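Local coordinates for sialyltransferase 0160 (Photobacterium damselae, PDB 4R84), which probably transfers sialic acid from its CMP-activated donor to galactoside acceptors in alpha-2,6 linkage, with the donor held by a GT-B fold, at residues A[121-126]-A[135-140]; A[242-247]-A[485-490]; A[265-270]-A[286-291]; A[372-377]-A[414-419]. All coordinates share one frame; numbering follows the deposited sequence.

Contact 1 of 4, residues A[121-126]-A[135-140]; sequences EVYIDH and LIHIIQ
Tyr123 meets His137 and Ile138 where strand 106-125 faces helix 129-144, the first two elements of a beta-alpha-beta unit that strand 149-154 completes in the first Rossmann-like domain of this GT-B enzyme. Glu121 comes first; its side chain points toward the helix. Its OE1 takes the proton of Tyr123 OH at 2.6 Å, approached on the anti side and 32° out of the carboxylate plane, and the same oxygen makes a salt bridge with Arg150. OE2 bonds to Asn148 and, weakly, to a water that lies 3.3 Å from His137 NE2, a loose polar bridge to the helix. Two residues on, Tyr123 carries the contact. With CG beside the backbone N (chi1 -63°), its ring reaches up to the helix and takes Ile138 over one face: CD1 sits 3.6 Å from the ring centroid, only 7° off the normal, a clean CH-pi contact. CG1 of Ile138 covers the phenol end, 3.4 Å from Tyr123 CZ. Tyr202 of strand 197-204 stacks on the Tyr123 ring and also meets the ring of His137. The bond to Glu121 thus fixes the rotation of a hydroxyl packed against the helix. His137 crosses at about a right angle and turns its ring edge to the phenol, placing CD2 3.2 Å from Tyr123 OH.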
loop_
_atom_site.group_PDB
_atom_site.type_symbol
_atom_site.label_atom_id
_atom_site.label_comp_id
_atom_site.label_asym_id
_atom_site.label_seq_id
_atom_site.Cartn_x
_atom_site.Cartn_y
_atom_site.Cartn_z
ATOM N N GLU A 121 -8.060 10.218 5.863
ATOM C CA GLU A 121 -7.099 9.168 5.541
ATOM C C GLU A 121 -5.711 9.787 5.446
ATOM O O GLU A 121 -5.519 10.755 4.714
ATOM C CB GLU A 121 -7.463 8.472 4.226
ATOM C CG GLU A 121 -8.882 7.904 4.177
ATOM C CD GLU A 121 -9.264 7.446 2.784
ATOM O OE1 GLU A 121 -8.351 7.238 1.938
ATOM O OE2 GLU A 121 -10.480 7.292 2.532
ATOM N N VAL A 122 -4.744 9.217 6.173
ATOM C CA VAL A 122 -3.397 9.812 6.228
ATOM C C VAL A 122 -2.395 8.796 5.716
ATOM O O VAL A 122 -2.344 7.687 6.229
ATOM C CB VAL A 122 -3.043 10.243 7.659
ATOM C CG1 VAL A 122 -1.625 10.859 7.741
ATOM C CG2 VAL A 122 -4.079 11.269 8.149
ATOM N N TYR A 123 -1.620 9.191 4.700
ATOM C CA TYR A 123 -0.695 8.297 4.003
ATOM C C TYR A 123 0.726 8.808 4.136
ATOM O O TYR A 123 0.989 9.954 3.818
ATOM C CB TYR A 123 -1.079 8.199 2.518
ATOM C CG TYR A 123 -2.436 7.595 2.289
ATOM C CD1 TYR A 123 -3.603 8.377 2.362
ATOM C CD2 TYR A 123 -2.561 6.258 2.019
ATOM C CE1 TYR A 123 -4.858 7.801 2.155
ATOM C CE2 TYR A 123 -3.788 5.673 1.808
ATOM C CZ TYR A 123 -4.940 6.454 1.897
ATOM O OH TYR A 123 -6.158 5.860 1.682
ATOM N N ILE A 124 1.639 7.956 4.618
ATOM C CA ILE A 124 3.025 8.371 4.820
ATOM C C ILE A 124 3.968 7.262 4.393
ATOM O O ILE A 124 3.865 6.150 4.910
ATOM C CB ILE A 124 3.316 8.713 6.284
ATOM C CG1 ILE A 124 2.286 9.703 6.827
ATOM C CG2 ILE A 124 4.745 9.293 6.427
ATOM C CD1 ILE A 124 2.199 9.696 8.331
ATOM N N ASP A 125 4.869 7.548 3.460
ATOM C CA ASP A 125 5.850 6.536 3.044
ATOM C C ASP A 125 7.014 7.170 2.320
ATOM O O ASP A 125 6.849 8.146 1.597
ATOM C CB ASP A 125 5.219 5.488 2.136
ATOM C CG ASP A 125 6.211 4.404 1.724
ATOM O OD1 ASP A 125 6.988 3.948 2.586
ATOM O OD2 ASP A 125 6.197 4.009 0.545
ATOM N N HIS A 126 8.190 6.577 2.493
ATOM C CA HIS A 126 9.379 7.075 1.834
ATOM C C HIS A 126 9.922 6.046 0.838
ATOM O O HIS A 126 10.918 6.294 0.177
ATOM C CB HIS A 126 10.459 7.410 2.864
ATOM C CG HIS A 126 11.047 6.205 3.532
ATOM N ND1 HIS A 126 10.356 5.455 4.462
ATOM C CD2 HIS A 126 12.260 5.614 3.396
ATOM C CE1 HIS A 126 11.120 4.459 4.874
ATOM N NE2 HIS A 126 12.278 4.530 4.239
ATOM N N LEU A 135 -1.716 3.707 -3.154
ATOM C CA LEU A 135 -2.310 4.397 -4.292
ATOM C C LEU A 135 -3.493 3.601 -4.850
ATOM O O LEU A 135 -4.523 4.182 -5.202
ATOM C CB LEU A 135 -1.280 4.644 -5.395
ATOM C CG LEU A 135 -1.819 5.326 -6.647
ATOM C CD1 LEU A 135 -2.516 6.660 -6.318
ATOM C CD2 LEU A 135 -0.658 5.549 -7.620
ATOM N N ILE A 136 -3.351 2.283 -4.935
ATOM C CA ILE A 136 -4.469 1.455 -5.382
ATOM C C ILE A 136 -5.646 1.614 -4.432
ATOM O O ILE A 136 -6.795 1.807 -4.858
ATOM C CB ILE A 136 -4.088 -0.034 -5.448
ATOM C CG1 ILE A 136 -2.956 -0.260 -6.456
ATOM C CG2 ILE A 136 -5.344 -0.877 -5.762
ATOM C CD1 ILE A 136 -3.386 -0.201 -7.888
ATOM N N HIS A 137 -5.354 1.602 -3.136
ATOM C CA HIS A 137 -6.420 1.731 -2.152
ATOM C C HIS A 137 -7.138 3.078 -2.284
ATOM O O HIS A 137 -8.378 3.145 -2.201
ATOM C CB HIS A 137 -5.873 1.578 -0.735
ATOM C CG HIS A 137 -6.913 1.798 0.318
ATOM N ND1 HIS A 137 -7.794 0.811 0.706
ATOM C CD2 HIS A 137 -7.255 2.909 1.016
ATOM C CE1 HIS A 137 -8.612 1.296 1.627
ATOM N NE2 HIS A 137 -8.305 2.566 1.831
ATOM N N ILE A 138 -6.361 4.140 -2.495
ATOM C CA ILE A 138 -6.905 5.491 -2.666
ATOM C C ILE A 138 -7.829 5.556 -3.876
ATOM O O ILE A 138 -8.907 6.155 -3.827
ATOM C CB ILE A 138 -5.765 6.534 -2.806
ATOM C CG1 ILE A 138 -5.119 6.774 -1.439
ATOM C CG2 ILE A 138 -6.279 7.851 -3.378
ATOM C CD1 ILE A 138 -3.874 7.677 -1.440
ATOM N N ILE A 139 -7.416 4.932 -4.969
ATOM C CA ILE A 139 -8.229 4.973 -6.174
ATOM C C ILE A 139 -9.567 4.273 -5.937
ATOM O O ILE A 139 -10.618 4.777 -6.357
ATOM C CB ILE A 139 -7.468 4.359 -7.354
ATOM C CG1 ILE A 139 -6.318 5.289 -7.731
ATOM C CG2 ILE A 139 -8.395 4.173 -8.563
ATOM C CD1 ILE A 139 -5.283 4.618 -8.647
ATOM N N GLN A 140 -9.535 3.149 -5.225
ATOM C CA GLN A 140 -10.767 2.457 -4.844
ATOM C C GLN A 140 -11.594 3.319 -3.892
ATOM O O GLN A 140 -12.811 3.433 -4.030
ATOM C CB GLN A 140 -10.473 1.127 -4.152
ATOM C CG GLN A 140 -9.714 0.079 -4.992
ATOM C CD GLN A 140 -9.110 -1.024 -4.114
ATOM O OE1 GLN A 140 -8.970 -0.858 -2.902
ATOM N NE2 GLN A 140 -8.744 -2.145 -4.725
HETATM O O HOH W 1 -10.679 4.285 3.286
#

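Contact 2 of 4, residues A[242-247]-A[485-490]; sequences SLYQWK and VQVMLT
The backbones of helix 237-246 and helix 483-490 come nearest at Tyr244 and Val487, whose CA atoms lie 6.9 Å apart. This is a helix-helix contact within the GT-B fold: the first helix follows strand 225-233 of the large mixed sheet, and the second comes near the C-terminal end of the chain, after strand 462-468. One aromatic side chain does nearly all the bridging. Tyr244 has CG anti to the backbone N (chi1 177°), which sends the ring out towards the other helix, where it meets two neighbouring residues at its two ends. Near its root, CB lies 3.6 Å from Val487 CG2, the same methyl also resting against CD1; the tyrosine and the valine lie alongside each other, pointing opposite ways. Further out, Gln486 supplies its aliphatic part, with CB 3.6 Å from Tyr244 CE1 and CG 3.5 Å from Tyr244 OH. Both partners approach the ring obliquely. Tyr299 of helix 299-302 touches both Tyr244 and Val487, and a bound CMP-3-fluorosialic acid lies about 12 Å from the Val487 side chain.

The polar ends are linked through solvent. Gln486 bends at chi2 (-58°), and its amide plane stands 55° from the tyrosine ring. NE2 is bonded to Leu480 O, which settles which way the amide is turned and leaves OE1 to accept from a water at 3.0 Å. That water lies in the plane of the tyrosine ring, at its edge, 2.6 Å from Tyr244 OH.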
loop_
_atom_site.group_PDB
_atom_site.type_symbol
_atom_site.label_atom_id
_atom_site.label_comp_id
_atom_site.label_asym_id
_atom_site.label_seq_id
_atom_site.Cartn_x
_atom_site.Cartn_y
_atom_site.Cartn_z
ATOM N N SER A 242 15.285 -8.010 9.182
ATOM C CA SER A 242 15.125 -7.665 10.591
ATOM C C SER A 242 14.507 -8.814 11.372
ATOM O O SER A 242 14.906 -9.088 12.501
ATOM C CB SER A 242 14.254 -6.407 10.755
ATOM O OG SER A 242 14.893 -5.289 10.164
ATOM N N LEU A 243 13.521 -9.469 10.773
ATOM C CA LEU A 243 12.885 -10.631 11.381
ATOM C C LEU A 243 13.891 -11.778 11.517
ATOM O O LEU A 243 13.953 -12.441 12.551
ATOM C CB LEU A 243 11.662 -11.065 10.560
ATOM C CG LEU A 243 10.381 -10.242 10.822
ATOM C CD1 LEU A 243 9.339 -10.536 9.759
ATOM C CD2 LEU A 243 9.842 -10.529 12.218
ATOM N N TYR A 244 14.685 -11.988 10.474
ATOM C CA TYR A 244 15.722 -13.013 10.500
ATOM C C TYR A 244 16.697 -12.800 11.658
ATOM O O TYR A 244 17.046 -13.741 12.376
ATOM C CB TYR A 244 16.480 -13.013 9.178
ATOM C CG TYR A 244 17.628 -13.985 9.137
ATOM C CD1 TYR A 244 17.428 -15.304 8.768
ATOM C CD2 TYR A 244 18.919 -13.581 9.470
ATOM C CE1 TYR A 244 18.491 -16.212 8.738
ATOM C CE2 TYR A 244 19.970 -14.469 9.439
ATOM C CZ TYR A 244 19.752 -15.779 9.068
ATOM O OH TYR A 244 20.812 -16.656 9.037
ATOM N N GLN A 245 17.135 -11.557 11.834
ATOM C CA GLN A 245 18.119 -11.237 12.850
ATOM C C GLN A 245 17.539 -11.316 14.254
ATOM O O GLN A 245 18.280 -11.430 15.229
ATOM C CB GLN A 245 18.702 -9.845 12.587
ATOM C CG GLN A 245 19.616 -9.793 11.365
ATOM C CD GLN A 245 19.999 -8.378 10.954
ATOM O OE1 GLN A 245 19.266 -7.420 11.197
ATOM N NE2 GLN A 245 21.166 -8.244 10.335
ATOM N N TRP A 246 16.211 -11.297 14.348
ATOM C CA TRP A 246 15.503 -11.232 15.628
ATOM C C TRP A 246 14.930 -12.591 16.068
ATOM O O TRP A 246 14.591 -12.778 17.242
ATOM C CB TRP A 246 14.384 -10.179 15.505
ATOM C CG TRP A 246 13.399 -10.091 16.620
ATOM C CD1 TRP A 246 13.520 -9.373 17.778
ATOM C CD2 TRP A 246 12.102 -10.688 16.651
ATOM N NE1 TRP A 246 12.381 -9.515 18.539
ATOM C CE2 TRP A 246 11.494 -10.316 17.865
ATOM C CE3 TRP A 246 11.402 -11.518 15.772
ATOM C CZ2 TRP A 246 10.220 -10.750 18.224
ATOM C CZ3 TRP A 246 10.154 -11.945 16.125
ATOM C CH2 TRP A 246 9.565 -11.561 17.344
ATOM N N LYS A 247 14.841 -13.537 15.136
ATOM C CA LYS A 247 14.029 -14.740 15.338
ATOM C C LYS A 247 14.538 -15.643 16.465
ATOM O O LYS A 247 13.763 -16.414 17.037
ATOM C CB LYS A 247 13.922 -15.545 14.036
ATOM C CG LYS A 247 15.219 -16.198 13.530
ATOM C CD LYS A 247 14.938 -17.007 12.260
ATOM C CE LYS A 247 16.209 -17.533 11.589
ATOM N NZ LYS A 247 17.043 -18.346 12.522
ATOM N N VAL A 485 20.442 -13.401 1.916
ATOM C CA VAL A 485 20.394 -14.627 1.125
ATOM C C VAL A 485 19.740 -15.761 1.917
ATOM O O VAL A 485 18.934 -16.522 1.374
ATOM C CB VAL A 485 21.798 -15.031 0.650
ATOM C CG1 VAL A 485 21.776 -16.401 -0.015
ATOM C CG2 VAL A 485 22.329 -13.977 -0.312
ATOM N N GLN A 486 20.051 -15.853 3.207
ATOM C CA GLN A 486 19.447 -16.896 4.039
ATOM C C GLN A 486 17.923 -16.791 4.026
ATOM O O GLN A 486 17.224 -17.810 3.963
ATOM C CB GLN A 486 19.983 -16.823 5.475
ATOM C CG GLN A 486 21.436 -17.327 5.619
ATOM C CD GLN A 486 21.604 -18.757 5.156
ATOM O OE1 GLN A 486 20.934 -19.661 5.652
ATOM N NE2 GLN A 486 22.497 -18.972 4.197
ATOM N N VAL A 487 17.410 -15.562 4.055
ATOM C CA VAL A 487 15.964 -15.355 3.974
ATOM C C VAL A 487 15.404 -15.759 2.617
ATOM O O VAL A 487 14.401 -16.472 2.543
ATOM C CB VAL A 487 15.597 -13.884 4.261
ATOM C CG1 VAL A 487 14.144 -13.593 3.878
ATOM C CG2 VAL A 487 15.879 -13.561 5.710
ATOM N N MET A 488 16.075 -15.357 1.542
ATOM C CA MET A 488 15.611 -15.687 0.206
ATOM C C MET A 488 15.647 -17.195 -0.044
ATOM O O MET A 488 14.764 -17.733 -0.720
ATOM C CB MET A 488 16.461 -14.968 -0.839
ATOM C CG MET A 488 16.468 -13.472 -0.665
ATOM S SD MET A 488 17.336 -12.659 -2.017
ATOM C CE MET A 488 16.142 -12.851 -3.304
ATOM N N LEU A 489 16.656 -17.876 0.496
ATOM C CA LEU A 489 16.721 -19.333 0.397
ATOM C C LEU A 489 15.547 -19.994 1.122
ATOM O O LEU A 489 14.905 -20.880 0.573
ATOM C CB LEU A 489 18.056 -19.851 0.943
ATOM C CG LEU A 489 19.309 -19.563 0.095
ATOM C CD1 LEU A 489 20.577 -19.875 0.871
ATOM C CD2 LEU A 489 19.306 -20.338 -1.217
ATOM N N THR A 490 15.274 -19.561 2.350
ATOM C CA THR A 490 14.159 -20.093 3.153
ATOM C C THR A 490 12.808 -19.877 2.462
ATOM O O THR A 490 11.908 -20.728 2.526
ATOM C CB THR A 490 14.135 -19.445 4.555
ATOM O OG1 THR A 490 15.335 -19.798 5.252
ATOM C CG2 THR A 490 12.936 -19.914 5.374
HETATM O O HOH W 2 20.460 -19.155 8.617
#

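Contact 3 of 4, residues A[265-270]-A[286-291]; sequences NYLAGT and KLYDTD
Leu267, in the last turn of helix 252-267, packs on Leu287 and Tyr288 just ahead of strand 290-294, so the contact belongs to the long beta-alpha-beta crossover that joins the parallel strands 225-233 and 290-294.

The contact across the segments is van der Waals, made by a single methyl of the helix. Leu267 CD1 lies in the plane of the Tyr288 ring, at its edge, 3.8 Å from CE2 and equally far from OH. The two side chains come from opposite directions; chi1 of Tyr288, at -57°, swings its ring beside the backbone N and out to the helix. Leu287 CD1 approaches the same methyl more loosely, at 4.3 Å from Leu267 CD1, while Leu287 also leans on Val260, Leu263 and Ala264 one and two turns earlier in the helix. Pro213 and Trp284 add to the packing round Leu267, and Ile216, Ile227 and Ile230 to that round Tyr288.

Hydrogen bonds within the segments hold each side in shape. Helix 252-267 closes with a Schellman motif: Gly269 takes positive phi (70°), Thr270 N bonds to Asn265 O at 3.1 Å, and Gly269 N bonds to Tyr266 O at 3.2 Å. On the strand side, Thr290 OG1, with Trp284 O as a weak second partner, donates to Tyr288 O at 3.1 Å, coming in over the carbonyl rather than at its end, 74° from the plane.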
loop_
_atom_site.group_PDB
_atom_site.type_symbol
_atom_site.label_atom_id
_atom_site.label_comp_id
_atom_site.label_asym_id
_atom_site.label_seq_id
_atom_site.Cartn_x
_atom_site.Cartn_y
_atom_site.Cartn_z
ATOM N N ASN A 265 1.911 3.968 26.888
ATOM C CA ASN A 265 2.199 5.118 27.740
ATOM C C ASN A 265 2.948 6.210 26.998
ATOM O O ASN A 265 2.785 7.388 27.292
ATOM C CB ASN A 265 3.002 4.695 28.971
ATOM C CG ASN A 265 2.222 3.777 29.887
ATOM O OD1 ASN A 265 0.997 3.771 29.879
ATOM N ND2 ASN A 265 2.938 2.988 30.681
ATOM N N TYR A 266 3.774 5.815 26.037
ATOM C CA TYR A 266 4.495 6.780 25.219
ATOM C C TYR A 266 3.508 7.576 24.373
ATOM O O TYR A 266 3.592 8.804 24.275
ATOM C CB TYR A 266 5.520 6.073 24.329
ATOM C CG TYR A 266 6.342 7.019 23.493
ATOM C CD1 TYR A 266 7.440 7.679 24.036
ATOM C CD2 TYR A 266 6.036 7.241 22.155
ATOM C CE1 TYR A 266 8.198 8.548 23.275
ATOM C CE2 TYR A 266 6.790 8.106 21.388
ATOM C CZ TYR A 266 7.873 8.757 21.955
ATOM O OH TYR A 266 8.633 9.616 21.191
ATOM N N LEU A 267 2.567 6.862 23.763
ATOM C CA LEU A 267 1.553 7.503 22.950
ATOM C C LEU A 267 0.662 8.403 23.804
ATOM O O LEU A 267 0.277 9.486 23.362
ATOM C CB LEU A 267 0.707 6.469 22.199
ATOM C CG LEU A 267 1.434 5.592 21.170
ATOM C CD1 LEU A 267 0.449 4.630 20.477
ATOM C CD2 LEU A 267 2.124 6.471 20.150
ATOM N N ALA A 268 0.360 7.957 25.025
ATOM C CA ALA A 268 -0.525 8.703 25.932
ATOM C C ALA A 268 0.157 9.942 26.520
ATOM O O ALA A 268 -0.486 10.762 27.177
ATOM C CB ALA A 268 -1.030 7.798 27.047
ATOM N N GLY A 269 1.462 10.055 26.299
ATOM C CA GLY A 269 2.241 11.194 26.753
ATOM C C GLY A 269 2.429 11.255 28.255
ATOM O O GLY A 269 2.502 12.338 28.840
ATOM N N THR A 270 2.511 10.090 28.883
ATOM C CA THR A 270 2.718 10.021 30.323
ATOM C C THR A 270 4.088 9.437 30.632
ATOM O O THR A 270 4.468 9.302 31.796
ATOM C CB THR A 270 1.633 9.182 31.018
ATOM O OG1 THR A 270 1.633 7.855 30.483
ATOM C CG2 THR A 270 0.259 9.812 30.816
ATOM N N LYS A 286 -2.338 -4.371 19.202
ATOM C CA LYS A 286 -2.760 -4.486 20.604
ATOM C C LYS A 286 -3.458 -3.222 21.073
ATOM O O LYS A 286 -4.123 -3.208 22.109
ATOM C CB LYS A 286 -1.553 -4.764 21.511
ATOM C CG LYS A 286 -0.836 -6.095 21.311
ATOM C CD LYS A 286 -1.612 -7.256 21.911
ATOM C CE LYS A 286 -2.493 -7.954 20.906
ATOM N NZ LYS A 286 -3.235 -9.077 21.550
ATOM N N LEU A 287 -3.290 -2.148 20.321
ATOM C CA LEU A 287 -3.813 -0.849 20.740
ATOM C C LEU A 287 -4.828 -0.239 19.784
ATOM O O LEU A 287 -5.678 0.565 20.197
ATOM C CB LEU A 287 -2.653 0.130 20.938
ATOM C CG LEU A 287 -1.619 -0.304 21.980
ATOM C CD1 LEU A 287 -0.457 0.681 22.038
ATOM C CD2 LEU A 287 -2.251 -0.455 23.348
ATOM N N TYR A 288 -4.737 -0.614 18.512
ATOM C CA TYR A 288 -5.605 -0.101 17.462
ATOM C C TYR A 288 -5.956 -1.224 16.512
ATOM O O TYR A 288 -5.254 -2.238 16.461
ATOM C CB TYR A 288 -4.924 1.021 16.675
ATOM C CG TYR A 288 -4.475 2.172 17.530
ATOM C CD1 TYR A 288 -5.350 3.195 17.867
ATOM C CD2 TYR A 288 -3.166 2.222 18.027
ATOM C CE1 TYR A 288 -4.939 4.250 18.677
ATOM C CE2 TYR A 288 -2.745 3.262 18.823
ATOM C CZ TYR A 288 -3.638 4.273 19.150
ATOM O OH TYR A 288 -3.220 5.307 19.946
ATOM N N ASP A 289 -7.035 -1.040 15.759
ATOM C CA ASP A 289 -7.393 -1.957 14.681
ATOM C C ASP A 289 -6.356 -1.845 13.568
ATOM O O ASP A 289 -6.359 -0.876 12.817
ATOM C CB ASP A 289 -8.791 -1.645 14.152
ATOM C CG ASP A 289 -9.285 -2.679 13.162
ATOM O OD1 ASP A 289 -8.596 -3.703 12.962
ATOM O OD2 ASP A 289 -10.388 -2.489 12.616
ATOM N N THR A 290 -5.504 -2.864 13.466
ATOM C CA THR A 290 -4.308 -2.823 12.634
ATOM C C THR A 290 -4.199 -4.035 11.727
ATOM O O THR A 290 -4.393 -5.165 12.171
ATOM C CB THR A 290 -3.022 -2.781 13.500
ATOM O OG1 THR A 290 -3.066 -1.657 14.382
ATOM C CG2 THR A 290 -1.755 -2.710 12.625
ATOM N N ASP A 291 -3.877 -3.785 10.463
ATOM C CA ASP A 291 -3.500 -4.839 9.531
ATOM C C ASP A 291 -2.019 -4.693 9.218
ATOM O O ASP A 291 -1.570 -3.583 8.896
ATOM C CB ASP A 291 -4.301 -4.753 8.236
ATOM C CG ASP A 291 -5.779 -4.988 8.441
ATOM O OD1 ASP A 291 -6.147 -5.819 9.294
ATOM O OD2 ASP A 291 -6.569 -4.327 7.737
#

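Contact 4 of 4, residues A[372-377]-A[414-419]; sequences TKEYYA and NDIILG
The bond from Leu418 N to Asn414 O, 2.9 Å long, closes the helical turn that sets Ile416 and Ile417 against Ala377. On the other side, helix 373-388 is started by Thr372 at the N-cap, whose OG1 accepts from Tyr375 N at 3.2 Å. Both helices belong to the second Rossmann-like domain: the first links parallel strands 358-362 and 401-405, and the second lies between strands 401-405 and 425-427. The short segments approach to 9.5 Å between axes and cross at -40°.

Ala377 fills the centre, its CB only 3.6 Å from Ile416 CG2. Ile416 carries CG1 anti to its carbonyl carbon (chi1 -68°) and runs on extended (chi2 169°), so CD1 reaches past Ala377 CB to the aliphatic CG of Glu374, 4.2 Å away. Ile417 comes in from its flank, where CG1 lies 3.9 Å from Ala377 O; it also packs on Gln380, Ile384 and Phe404, and its side chain is about 9 Å from the bound donor analogue.

Apart from Ala377 O, the contact is made by aliphatic carbons, so it rests on shape and van der Waals contact, with the small alanine letting the branched isoleucine sit close to the facing helix.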
loop_
_atom_site.group_PDB
_atom_site.type_symbol
_atom_site.label_atom_id
_atom_site.label_comp_id
_atom_site.label_asym_id
_atom_site.label_seq_id
_atom_site.Cartn_x
_atom_site.Cartn_y
_atom_site.Cartn_z
ATOM N N THR A 372 36.127 3.583 -10.688
ATOM C CA THR A 372 35.443 4.634 -11.424
ATOM C C THR A 372 34.027 4.217 -11.738
ATOM O O THR A 372 33.696 3.037 -11.703
ATOM C CB THR A 372 36.132 4.959 -12.753
ATOM O OG1 THR A 372 35.996 3.837 -13.632
ATOM C CG2 THR A 372 37.611 5.294 -12.545
ATOM N N LYS A 373 33.191 5.192 -12.068
ATOM C CA LYS A 373 31.844 4.892 -12.526
ATOM C C LYS A 373 31.804 3.911 -13.688
ATOM O O LYS A 373 30.961 3.009 -13.744
ATOM C CB LYS A 373 31.159 6.177 -12.970
ATOM C CG LYS A 373 29.703 5.995 -13.181
ATOM C CD LYS A 373 28.988 7.209 -12.747
ATOM C CE LYS A 373 29.455 7.581 -11.377
ATOM N NZ LYS A 373 28.862 8.864 -10.942
ATOM N N GLU A 374 32.749 4.075 -14.602
ATOM C CA GLU A 374 32.839 3.230 -15.782
ATOM C C GLU A 374 33.107 1.779 -15.416
ATOM O O GLU A 374 32.632 0.878 -16.101
ATOM C CB GLU A 374 33.923 3.749 -16.734
ATOM C CG GLU A 374 33.530 5.020 -17.473
ATOM C CD GLU A 374 33.521 6.251 -16.580
ATOM O OE1 GLU A 374 34.283 6.285 -15.588
ATOM O OE2 GLU A 374 32.722 7.173 -16.858
ATOM N N TYR A 375 33.885 1.548 -14.360
ATOM C CA TYR A 375 34.123 0.178 -13.897
ATOM C C TYR A 375 32.817 -0.495 -13.492
ATOM O O TYR A 375 32.574 -1.650 -13.835
ATOM C CB TYR A 375 35.103 0.165 -12.725
ATOM C CG TYR A 375 35.205 -1.144 -11.949
ATOM C CD1 TYR A 375 34.297 -1.462 -10.948
ATOM C CD2 TYR A 375 36.239 -2.044 -12.201
ATOM C CE1 TYR A 375 34.403 -2.633 -10.228
ATOM C CE2 TYR A 375 36.351 -3.220 -11.478
ATOM C CZ TYR A 375 35.432 -3.511 -10.499
ATOM O OH TYR A 375 35.527 -4.686 -9.775
ATOM N N TYR A 376 31.967 0.226 -12.762
ATOM C CA TYR A 376 30.742 -0.382 -12.261
ATOM C C TYR A 376 29.792 -0.675 -13.397
ATOM O O TYR A 376 29.104 -1.693 -13.370
ATOM C CB TYR A 376 30.087 0.508 -11.181
ATOM C CG TYR A 376 30.999 0.542 -9.976
ATOM C CD1 TYR A 376 31.126 -0.568 -9.152
ATOM C CD2 TYR A 376 31.791 1.657 -9.704
ATOM C CE1 TYR A 376 32.004 -0.566 -8.067
ATOM C CE2 TYR A 376 32.661 1.669 -8.619
ATOM C CZ TYR A 376 32.771 0.564 -7.816
ATOM O OH TYR A 376 33.646 0.585 -6.755
ATOM N N ALA A 377 29.775 0.189 -14.408
ATOM C CA ALA A 377 28.970 -0.070 -15.603
ATOM C C ALA A 377 29.514 -1.279 -16.351
ATOM O O ALA A 377 28.755 -2.124 -16.819
ATOM C CB ALA A 377 28.948 1.151 -16.516
ATOM N N ASN A 414 23.641 3.817 -16.559
ATOM C CA ASN A 414 22.542 3.301 -17.361
ATOM C C ASN A 414 22.780 3.521 -18.844
ATOM O O ASN A 414 22.514 2.632 -19.656
ATOM C CB ASN A 414 21.215 3.939 -16.935
ATOM C CG ASN A 414 20.795 3.520 -15.530
ATOM O OD1 ASN A 414 21.386 2.615 -14.933
ATOM N ND2 ASN A 414 19.765 4.172 -15.005
ATOM N N ASP A 415 23.291 4.697 -19.201
ATOM C CA ASP A 415 23.583 4.980 -20.609
ATOM C C ASP A 415 24.644 4.039 -21.188
ATOM O O ASP A 415 24.521 3.591 -22.327
ATOM C CB ASP A 415 24.051 6.423 -20.807
ATOM C CG ASP A 415 23.062 7.436 -20.287
ATOM O OD1 ASP A 415 21.843 7.168 -20.317
ATOM O OD2 ASP A 415 23.507 8.532 -19.898
ATOM N N ILE A 416 25.691 3.775 -20.409
ATOM C CA ILE A 416 26.783 2.888 -20.833
ATOM C C ILE A 416 26.273 1.475 -21.054
ATOM O O ILE A 416 26.555 0.861 -22.091
ATOM C CB ILE A 416 27.924 2.869 -19.794
ATOM C CG1 ILE A 416 28.627 4.229 -19.757
ATOM C CG2 ILE A 416 28.941 1.764 -20.114
ATOM C CD1 ILE A 416 29.577 4.392 -18.597
ATOM N N ILE A 417 25.512 0.966 -20.087
ATOM C CA ILE A 417 24.969 -0.385 -20.195
ATOM C C ILE A 417 24.012 -0.520 -21.378
ATOM O O ILE A 417 24.134 -1.461 -22.180
ATOM C CB ILE A 417 24.235 -0.802 -18.896
ATOM C CG1 ILE A 417 25.217 -0.872 -17.728
ATOM C CG2 ILE A 417 23.499 -2.138 -19.067
ATOM C CD1 ILE A 417 24.551 -0.985 -16.358
ATOM N N LEU A 418 23.071 0.411 -21.500
ATOM C CA LEU A 418 22.109 0.333 -22.590
ATOM C C LEU A 418 22.825 0.392 -23.941
ATOM O O LEU A 418 22.488 -0.342 -24.874
ATOM C CB LEU A 418 21.064 1.454 -22.478
ATOM C CG LEU A 418 19.852 1.364 -23.407
ATOM C CD1 LEU A 418 19.082 0.074 -23.123
ATOM C CD2 LEU A 418 18.957 2.594 -23.242
ATOM N N GLY A 419 23.818 1.267 -24.033
ATOM C CA GLY A 419 24.540 1.467 -25.273
ATOM C C GLY A 419 25.401 0.277 -25.660
ATOM O O GLY A 419 25.884 0.199 -26.790
#

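From the N terminus, contact 1 comes first: it closes a short loop between a strand of the large mixed sheet and the helix that follows it. Contact 2 opens next, at 242-247, and stays open for 238 residues until 485-490 returns near the C terminus. Contacts 3 and 4 both fall within that span, one after the other, and do not cross. Contact 3 closes a helix-to-strand connection on the same sheet as contact 1; contact 4 joins two helices beside the parallel sheet of the second Rossmann-like domain, its centre 49 Å from that of contact 3. Contact 2 ties the helix that follows strand 225-233 of the first domain's sheet to the C-terminal helix 483-490.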